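PDB 4HQN: sporozoite surface protein 2 from Plasmodium vivax, which probably acts as a membrane-anchored adhesin in sporozoite gliding motility and host-cell invasion, its von Willebrand factor A domain binding a divalent metal ion. Local coordinates for residues 23-28 with 60-65; 102-107 with 136-141. The protein carries 4 engineered substitutions. One frame throughout, in Å; residues are numbered along the deposited sequence.

Contact 1 (23-28 with 60-65); sequences LLVDGS and LYMNLF. With MN (manganese (II) ion), chain E.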
ATOM      1  N   LEU A  23       3.191  -8.932  -2.142  1.00 24.43           N
ATOM      2  CA  LEU A  23       3.916 -10.110  -1.677  1.00 30.09           C
ATOM      3  C   LEU A  23       4.702 -10.674  -2.870  1.00 31.67           C
ATOM      4  O   LEU A  23       4.112 -11.173  -3.829  1.00 34.25           O
ATOM      5  CB  LEU A  23       2.939 -11.150  -1.123  1.00 24.08           C
ATOM      6  CG  LEU A  23       3.536 -12.456  -0.589  1.00 29.48           C
ATOM      7  CD1 LEU A  23       4.592 -12.202   0.461  1.00 25.05           C
ATOM      8  CD2 LEU A  23       2.438 -13.342  -0.030  1.00 28.06           C
ATOM      9  N   LEU A  24       6.026 -10.543  -2.817  1.00 35.68           N
ATOM     10  CA  LEU A  24       6.915 -11.004  -3.891  1.00 33.47           C
ATOM     11  C   LEU A  24       7.633 -12.251  -3.421  1.00 26.94           C
ATOM     12  O   LEU A  24       8.460 -12.206  -2.504  1.00 27.71           O
ATOM     13  CB  LEU A  24       7.940  -9.924  -4.272  1.00 23.71           C
ATOM     14  CG  LEU A  24       7.357  -8.525  -4.432  1.00 28.47           C
ATOM     15  CD1 LEU A  24       8.444  -7.534  -4.866  1.00 22.13           C
ATOM     16  CD2 LEU A  24       6.173  -8.514  -5.405  1.00 23.31           C
ATOM     17  N   VAL A  25       7.288 -13.371  -4.043  1.00 29.64           N
ATOM     18  CA  VAL A  25       7.764 -14.660  -3.600  1.00 28.26           C
ATOM     19  C   VAL A  25       8.793 -15.240  -4.577  1.00 28.99           C
ATOM     20  O   VAL A  25       8.509 -15.441  -5.771  1.00 29.20           O
ATOM     21  CB  VAL A  25       6.587 -15.654  -3.467  1.00 28.30           C
ATOM     22  CG1 VAL A  25       7.082 -16.995  -2.929  1.00 21.94           C
ATOM     23  CG2 VAL A  25       5.494 -15.058  -2.597  1.00 26.83           C
ATOM     24  N   ASP A  26       9.985 -15.511  -4.059  1.00 24.99           N
ATOM     25  CA  ASP A  26      11.057 -16.128  -4.849  1.00 20.86           C
ATOM     26  C   ASP A  26      10.671 -17.566  -5.212  1.00 30.03           C
ATOM     27  O   ASP A  26      10.574 -18.410  -4.333  1.00 33.24           O
ATOM     28  CB  ASP A  26      12.347 -16.147  -4.016  1.00 24.52           C
ATOM     29  CG  ASP A  26      13.586 -16.493  -4.837  1.00 27.75           C
ATOM     30  OD1 ASP A  26      13.473 -17.252  -5.823  1.00 34.98           O
ATOM     31  OD2 ASP A  26      14.676 -15.989  -4.481  1.00 35.58           O
ATOM     32  N   GLY A  27      10.450 -17.846  -6.492  1.00 34.02           N
ATOM     33  CA  GLY A  27      10.152 -19.201  -6.916  1.00 31.73           C
ATOM     34  C   GLY A  27      11.258 -19.869  -7.735  1.00 32.37           C
ATOM     35  O   GLY A  27      10.993 -20.786  -8.520  1.00 32.88           O
ATOM     36  N   SER A  28      12.495 -19.429  -7.531  1.00 34.22           N
ATOM     37  CA  SER A  28      13.615 -19.848  -8.382  1.00 35.36           C
ATOM     38  C   SER A  28      14.267 -21.151  -7.920  1.00 32.45           C
ATOM     39  O   SER A  28      14.051 -21.600  -6.793  1.00 32.59           O
ATOM     40  CB  SER A  28      14.677 -18.742  -8.440  1.00 28.78           C
ATOM     41  OG  SER A  28      15.304 -18.576  -7.185  1.00 31.20           O
ATOM     42  N   LEU A  60      -4.285  -7.520  -1.127  1.00 30.22           N
ATOM     43  CA  LEU A  60      -3.059  -8.250  -1.398  1.00 25.89           C
ATOM     44  C   LEU A  60      -2.743  -8.257  -2.885  1.00 28.94           C
ATOM     45  O   LEU A  60      -3.637  -8.433  -3.720  1.00 34.70           O
ATOM     46  CB  LEU A  60      -3.196  -9.694  -0.889  1.00 23.82           C
ATOM     47  CG  LEU A  60      -2.088 -10.696  -1.209  1.00 34.12           C
ATOM     48  CD1 LEU A  60      -0.830 -10.390  -0.407  1.00 24.54           C
ATOM     49  CD2 LEU A  60      -2.587 -12.136  -0.955  1.00 32.94           C
ATOM     50  N   TYR A  61      -1.472  -8.048  -3.213  1.00 26.56           N
ATOM     51  CA  TYR A  61      -0.966  -8.345  -4.553  1.00 23.68           C
ATOM     52  C   TYR A  61       0.066  -9.444  -4.364  1.00 23.88           C
ATOM     53  O   TYR A  61       0.761  -9.500  -3.339  1.00 28.45           O
ATOM     54  CB  TYR A  61      -0.307  -7.113  -5.190  1.00 22.52           C
ATOM     55  CG  TYR A  61       0.581  -7.408  -6.413  1.00 24.48           C
ATOM     56  CD1 TYR A  61       1.941  -7.705  -6.273  1.00 23.16           C
ATOM     57  CD2 TYR A  61       0.055  -7.371  -7.697  1.00 22.34           C
ATOM     58  CE1 TYR A  61       2.751  -7.958  -7.392  1.00 24.39           C
ATOM     59  CE2 TYR A  61       0.846  -7.625  -8.809  1.00 26.49           C
ATOM     60  CZ  TYR A  61       2.190  -7.913  -8.654  1.00 31.84           C
ATOM     61  OH  TYR A  61       2.951  -8.139  -9.787  1.00 33.76           O
ATOM     62  N   MET A  62       0.182 -10.324  -5.339  1.00 29.64           N
ATOM     63  CA  MET A  62       1.140 -11.402  -5.180  1.00 25.23           C
ATOM     64  C   MET A  62       1.829 -11.725  -6.484  1.00 27.66           C
ATOM     65  O   MET A  62       1.199 -11.906  -7.530  1.00 28.21           O
ATOM     66  CB  MET A  62       0.471 -12.652  -4.616  1.00 27.18           C
ATOM     67  CG  MET A  62       1.432 -13.811  -4.312  1.00 21.64           C
ATOM     68  SD  MET A  62       0.457 -15.194  -3.650  1.00 41.14           S
ATOM     69  CE  MET A  62       1.667 -16.005  -2.621  1.00 39.79           C
ATOM     70  N   ASN A  63       3.143 -11.812  -6.412  1.00 29.40           N
ATOM     71  CA  ASN A  63       3.912 -12.169  -7.580  1.00 24.92           C
ATOM     72  C   ASN A  63       4.876 -13.284  -7.238  1.00 26.85           C
ATOM     73  O   ASN A  63       5.475 -13.300  -6.150  1.00 33.50           O
ATOM     74  CB  ASN A  63       4.706 -10.960  -8.081  1.00 36.64           C
ATOM     75  CG  ASN A  63       5.244 -11.167  -9.470  1.00 53.53           C
ATOM     76  OD1 ASN A  63       6.225 -11.888  -9.665  1.00 61.98           O
ATOM     77  ND2 ASN A  63       4.592 -10.553 -10.457  1.00 50.24           N
ATOM     78  N   LEU A  64       5.035 -14.206  -8.175  1.00 23.15           N
ATOM     79  CA  LEU A  64       6.020 -15.272  -8.044  1.00 26.33           C
ATOM     80  C   LEU A  64       7.120 -15.029  -9.070  1.00 33.58           C
ATOM     81  O   LEU A  64       6.844 -14.886 -10.274  1.00 29.03           O
ATOM     82  CB  LEU A  64       5.355 -16.612  -8.306  1.00 25.99           C
ATOM     83  CG  LEU A  64       6.265 -17.837  -8.173  1.00 32.56           C
ATOM     84  CD1 LEU A  64       6.593 -18.081  -6.708  1.00 29.59           C
ATOM     85  CD2 LEU A  64       5.606 -19.054  -8.791  1.00 28.82           C
ATOM     86  N   PHE A  65       8.360 -14.949  -8.607  1.00 31.40           N
ATOM     87  CA  PHE A  65       9.445 -14.645  -9.525  1.00 30.53           C
ATOM     88  C   PHE A  65      10.505 -15.731  -9.589  1.00 36.05           C
ATOM     89  O   PHE A  65      11.023 -16.195  -8.567  1.00 32.45           O
ATOM     90  CB  PHE A  65      10.062 -13.259  -9.273  1.00 31.17           C
ATOM     91  CG  PHE A  65      10.749 -13.111  -7.941  1.00 26.63           C
ATOM     92  CD1 PHE A  65      10.046 -12.678  -6.825  1.00 30.56           C
ATOM     93  CD2 PHE A  65      12.101 -13.379  -7.813  1.00 24.46           C
ATOM     94  CE1 PHE A  65      10.683 -12.521  -5.589  1.00 30.40           C
ATOM     95  CE2 PHE A  65      12.756 -13.217  -6.586  1.00 24.67           C
ATOM     96  CZ  PHE A  65      12.036 -12.790  -5.470  1.00 27.95           C
TER
HETATM   97 MN    MN E 301      17.449 -18.038  -6.998  1.00 31.42          MN
HETATM   98  O   HOH W   1      17.020 -16.757  -5.269  1.00 25.29           O
HETATM   99  O   HOH W   2      17.831 -19.467  -8.551  1.00 31.19           O
HETATM  100  O   HOH W   3      19.518 -17.427  -7.079  1.00 33.70           O
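F65 turns its ring back over the neighbouring strand and onto D26, because chi1 of 65° sets CG between the backbone N and the carbonyl carbon. One face of the phenyl then lies over D26 CA in a CH-pi contact, 3.7 Å from that atom to the ring centroid. D26 takes a different torsion, with CG opposite its own N (chi1 -168°), which sends the carboxylate past the rim of the ring toward the loop 27-28. There OD1 accepts both from S28 N, completing an Asx turn at 2.9 Å, and from S28 OG, on the syn side of the carboxylate, at 2.6 Å. Two bonds thus fix the aspartate against the serine whose OG binds manganese, the arrangement of the metal ion-dependent adhesion site (MIDAS) of this family.

Behind the site, 23-26 and 60-65 pair as parallel strands. The backbone groups of L23 and V25 bond alternately to Y61, N63 and F65, and G27 N extends the pattern past the strand end by reaching F65 O at 2.7 Å, from above the carbonyl plane. On the face carrying L23, V25, M62 and L64, the extended chain of M62 brings CE to within 3.8 Å of L23 CD2 and also against V25 CG2. L64 CD1 packs 3.7 Å from G27 CA, where no side chain intervenes.

These strands belong to a beta-alpha-beta unit joined through helix 33-49. Strand 126-133 flanks 19-26 in parallel, strand 69-73 borders 58-65 in antiparallel fashion, and helix 105-118 covers the face of L24, Y61 and F65, with L109 on L24, M105 and A108 on F65, and E111 on Y61.

Contact 2 (102-107 with 136-141); sequences TTSMTA and VPNSKY. Engineered in segment 102-107: S104 (natural residue Asn). With MN (manganese (II) ion), chain E.
N138 and T103 hold each other through a reciprocal pair of bonds. The asparagine places CG beside its own backbone N (chi1 -74°), which folds the amide back over the 102-104 loop. OD1 accepts from T103 N at 2.8 Å, the donor standing 39° out of the amide carbonyl plane, while N138 N returns a bond of 3.0 Å to T103 O. The other end of the amide is used too: ND2 donates to a water at 2.8 Å, and that water also bonds to T102 OG1. With both ends engaged, the rotation of the amide is well defined.

T103 is turned so that OG1 lies beside its backbone N, opposite the carbonyl carbon, and from there it binds manganese at 2.2 Å. The same oxygen meets a second water at 2.8 Å, which donates in turn to N138 OD1. Next along, the engineered S104 is the centre of an inverse gamma turn, with a weak bond from M105 N to T103 O; its OG is occupied by the carbonyls of G66 and S67.

M105 supplies the apolar side. Its chain runs extended to SD and then bends at chi3 (-67°), curling round P137 so that CB, SD and CE all face the proline CB; the closest, M105 CB to P137 CB, is 3.7 Å.

S28 and S30 complete the protein ligands with T103, so hydroxyls and waters alone surround the metal. One of these waters donates to V136 O at 2.6 Å, linking the second loop to the site. Direct coordination by threonine without a carboxylate is consistent with the open MIDAS of integrin alpha-subunit inserted domains, whose ion probably stays strongly electrophilic toward an acidic ligand.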
ATOM      1  N   THR A 102      16.107 -19.026 -12.919  1.00 35.11           N
ATOM      2  CA  THR A 102      16.871 -17.917 -12.376  1.00 34.02           C
ATOM      3  C   THR A 102      15.947 -17.069 -11.498  1.00 39.45           C
ATOM      4  O   THR A 102      14.857 -17.520 -11.132  1.00 34.41           O
ATOM      5  CB  THR A 102      17.588 -17.115 -13.506  1.00 34.94           C
ATOM      6  OG1 THR A 102      16.659 -16.785 -14.544  1.00 33.25           O
ATOM      7  CG2 THR A 102      18.723 -17.950 -14.125  1.00 30.07           C
ATOM      8  N   THR A 103      16.367 -15.858 -11.151  1.00 32.22           N
ATOM      9  CA  THR A 103      15.756 -15.153 -10.042  1.00 28.39           C
ATOM     10  C   THR A 103      15.487 -13.687 -10.389  1.00 38.74           C
ATOM     11  O   THR A 103      16.303 -12.807 -10.073  1.00 36.38           O
ATOM     12  CB  THR A 103      16.674 -15.246  -8.802  1.00 32.15           C
ATOM     13  OG1 THR A 103      17.136 -16.599  -8.645  1.00 30.95           O
ATOM     14  CG2 THR A 103      15.939 -14.793  -7.520  1.00 29.99           C
ATOM     15  N   SER A 104      14.348 -13.438 -11.045  1.00 30.66           N
ATOM     16  CA  SER A 104      13.981 -12.096 -11.534  1.00 34.42           C
ATOM     17  C   SER A 104      13.524 -11.150 -10.439  1.00 33.20           C
ATOM     18  O   SER A 104      12.410 -10.613 -10.508  1.00 29.21           O
ATOM     19  CB  SER A 104      12.838 -12.190 -12.537  1.00 32.12           C
ATOM     20  OG  SER A 104      13.281 -12.664 -13.782  1.00 43.95           O
ATOM     21  N   MET A 105      14.375 -10.931  -9.443  1.00 33.65           N
ATOM     22  CA  MET A 105      14.002 -10.112  -8.299  1.00 32.51           C
ATOM     23  C   MET A 105      13.774  -8.648  -8.688  1.00 33.24           C
ATOM     24  O   MET A 105      12.811  -8.032  -8.238  1.00 37.22           O
ATOM     25  CB  MET A 105      15.047 -10.217  -7.196  1.00 34.33           C
ATOM     26  CG  MET A 105      14.650  -9.501  -5.922  1.00 32.49           C
ATOM     27  SD  MET A 105      15.973  -9.477  -4.690  1.00 36.18           S
ATOM     28  CE  MET A 105      16.044 -11.226  -4.326  1.00 24.95           C
ATOM     29  N   THR A 106      14.647  -8.105  -9.533  1.00 32.17           N
ATOM     30  CA  THR A 106      14.518  -6.728  -9.996  1.00 32.27           C
ATOM     31  C   THR A 106      13.216  -6.546 -10.766  1.00 36.99           C
ATOM     32  O   THR A 106      12.522  -5.550 -10.607  1.00 35.72           O
ATOM     33  CB  THR A 106      15.706  -6.306 -10.901  1.00 30.55           C
ATOM     34  OG1 THR A 106      16.917  -6.353 -10.147  1.00 36.37           O
ATOM     35  CG2 THR A 106      15.513  -4.892 -11.436  1.00 32.54           C
ATOM     36  N   ALA A 107      12.879  -7.516 -11.606  1.00 32.55           N
ATOM     37  CA  ALA A 107      11.649  -7.408 -12.379  1.00 35.08           C
ATOM     38  C   ALA A 107      10.397  -7.471 -11.474  1.00 34.24           C
ATOM     39  O   ALA A 107       9.419  -6.764 -11.716  1.00 38.97           O
ATOM     40  CB  ALA A 107      11.609  -8.474 -13.484  1.00 33.31           C
ATOM     41  N   VAL A 136      19.530 -14.059  -3.387  1.00 32.60           N
ATOM     42  CA  VAL A 136      20.518 -14.313  -4.422  1.00 33.50           C
ATOM     43  C   VAL A 136      19.861 -14.021  -5.752  1.00 31.40           C
ATOM     44  O   VAL A 136      19.433 -14.918  -6.453  1.00 28.83           O
ATOM     45  CB  VAL A 136      21.013 -15.767  -4.396  1.00 30.18           C
ATOM     46  CG1 VAL A 136      22.057 -16.013  -5.508  1.00 31.66           C
ATOM     47  CG2 VAL A 136      21.636 -16.063  -3.045  1.00 32.73           C
ATOM     48  N   PRO A 137      19.765 -12.738  -6.095  1.00 32.84           N
ATOM     49  CA  PRO A 137      19.014 -12.341  -7.279  1.00 25.79           C
ATOM     50  C   PRO A 137      19.874 -12.463  -8.523  1.00 26.93           C
ATOM     51  O   PRO A 137      21.074 -12.696  -8.405  1.00 28.45           O
ATOM     52  CB  PRO A 137      18.704 -10.878  -6.988  1.00 29.72           C
ATOM     53  CG  PRO A 137      19.905 -10.414  -6.208  1.00 34.36           C
ATOM     54  CD  PRO A 137      20.285 -11.582  -5.345  1.00 29.57           C
ATOM     55  N   ASN A 138      19.267 -12.320  -9.698  1.00 28.88           N
ATOM     56  CA  ASN A 138      20.023 -12.288 -10.934  1.00 25.16           C
ATOM     57  C   ASN A 138      21.150 -11.246 -10.908  1.00 38.11           C
ATOM     58  O   ASN A 138      22.237 -11.515 -11.410  1.00 34.39           O
ATOM     59  CB  ASN A 138      19.098 -12.036 -12.121  1.00 34.54           C
ATOM     60  CG  ASN A 138      18.270 -13.259 -12.488  1.00 36.42           C
ATOM     61  OD1 ASN A 138      18.525 -14.377 -12.019  1.00 32.26           O
ATOM     62  ND2 ASN A 138      17.294 -13.056 -13.364  1.00 28.11           N
ATOM     63  N   SER A 139      20.886 -10.063 -10.339  1.00 30.94           N
ATOM     64  CA  SER A 139      21.910  -9.010 -10.216  1.00 31.11           C
ATOM     65  C   SER A 139      21.706  -8.230  -8.921  1.00 32.31           C
ATOM     66  O   SER A 139      20.632  -7.667  -8.684  1.00 32.44           O
ATOM     67  CB  SER A 139      21.856  -8.064 -11.408  1.00 33.91           C
ATOM     68  OG  SER A 139      22.739  -6.988 -11.228  1.00 45.90           O
ATOM     69  N   LYS A 140      22.713  -8.251  -8.060  1.00 32.48           N
ATOM     70  CA  LYS A 140      22.581  -7.642  -6.742  1.00 42.52           C
ATOM     71  C   LYS A 140      22.394  -6.132  -6.823  1.00 40.85           C
ATOM     72  O   LYS A 140      21.536  -5.568  -6.142  1.00 39.28           O
ATOM     73  CB  LYS A 140      23.754  -8.010  -5.831  1.00 43.68           C
ATOM     74  CG  LYS A 140      23.560  -9.375  -5.173  1.00 58.69           C
ATOM     75  CD  LYS A 140      24.673  -9.731  -4.194  1.00 70.15           C
ATOM     76  CE  LYS A 140      24.500 -11.150  -3.650  1.00 70.73           C
ATOM     77  NZ  LYS A 140      24.735 -12.200  -4.698  1.00 68.36           N
ATOM     78  N   TYR A 141      23.187  -5.484  -7.661  1.00 37.75           N
ATOM     79  CA  TYR A 141      23.102  -4.040  -7.778  1.00 38.77           C
ATOM     80  C   TYR A 141      21.743  -3.666  -8.344  1.00 39.86           C
ATOM     81  O   TYR A 141      21.103  -2.742  -7.852  1.00 37.59           O
ATOM     82  CB  TYR A 141      24.216  -3.477  -8.664  1.00 42.03           C
ATOM     83  CG  TYR A 141      24.171  -1.963  -8.791  1.00 49.70           C
ATOM     84  CD1 TYR A 141      23.295  -1.344  -9.687  1.00 46.68           C
ATOM     85  CD2 TYR A 141      24.984  -1.153  -8.005  1.00 47.88           C
ATOM     86  CE1 TYR A 141      23.229   0.026  -9.796  1.00 48.94           C
ATOM     87  CE2 TYR A 141      24.924   0.227  -8.108  1.00 51.18           C
ATOM     88  CZ  TYR A 141      24.045   0.808  -9.006  1.00 67.28           C
ATOM     89  OH  TYR A 141      23.976   2.178  -9.123  1.00 71.49           O
TER
HETATM   90 MN    MN E 301      17.449 -18.038  -6.998  1.00 31.42          MN
HETATM   91  O   HOH W   4      15.709 -14.493 -15.154  1.00 38.13           O
HETATM   92  O   HOH W   5      19.293 -16.749 -10.411  1.00 36.91           O
HETATM   93  O   HOH W   3      19.518 -17.427  -7.079  1.00 33.70           O
HETATM   94  O   HOH W   1      17.020 -16.757  -5.269  1.00 25.29           O
HETATM   95  O   HOH W   2      17.831 -19.467  -8.551  1.00 31.19           O

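Overall arrangement
Both contacts build the same manganese site in the von Willebrand factor A domain, from different depths. Contact 1 is wholly buried, a pairing of central strands secured by backbone bonds and aliphatic packing; contact 2 is partly open at the loops leading into helices 105-118 and 140-151, and relies on an asparagine, bridging waters and a small apolar patch. Their centres are 13 Å apart, yet they meet directly: S28 OG and T103 OG1, both metal ligands, lie 3.1 Å from each other, and T103 CG2 rests against F65 CE2 and D26 OD2. The three metal-bound waters are common to both, around an ion held where the strand-end loop at S28 meets the loop at T103.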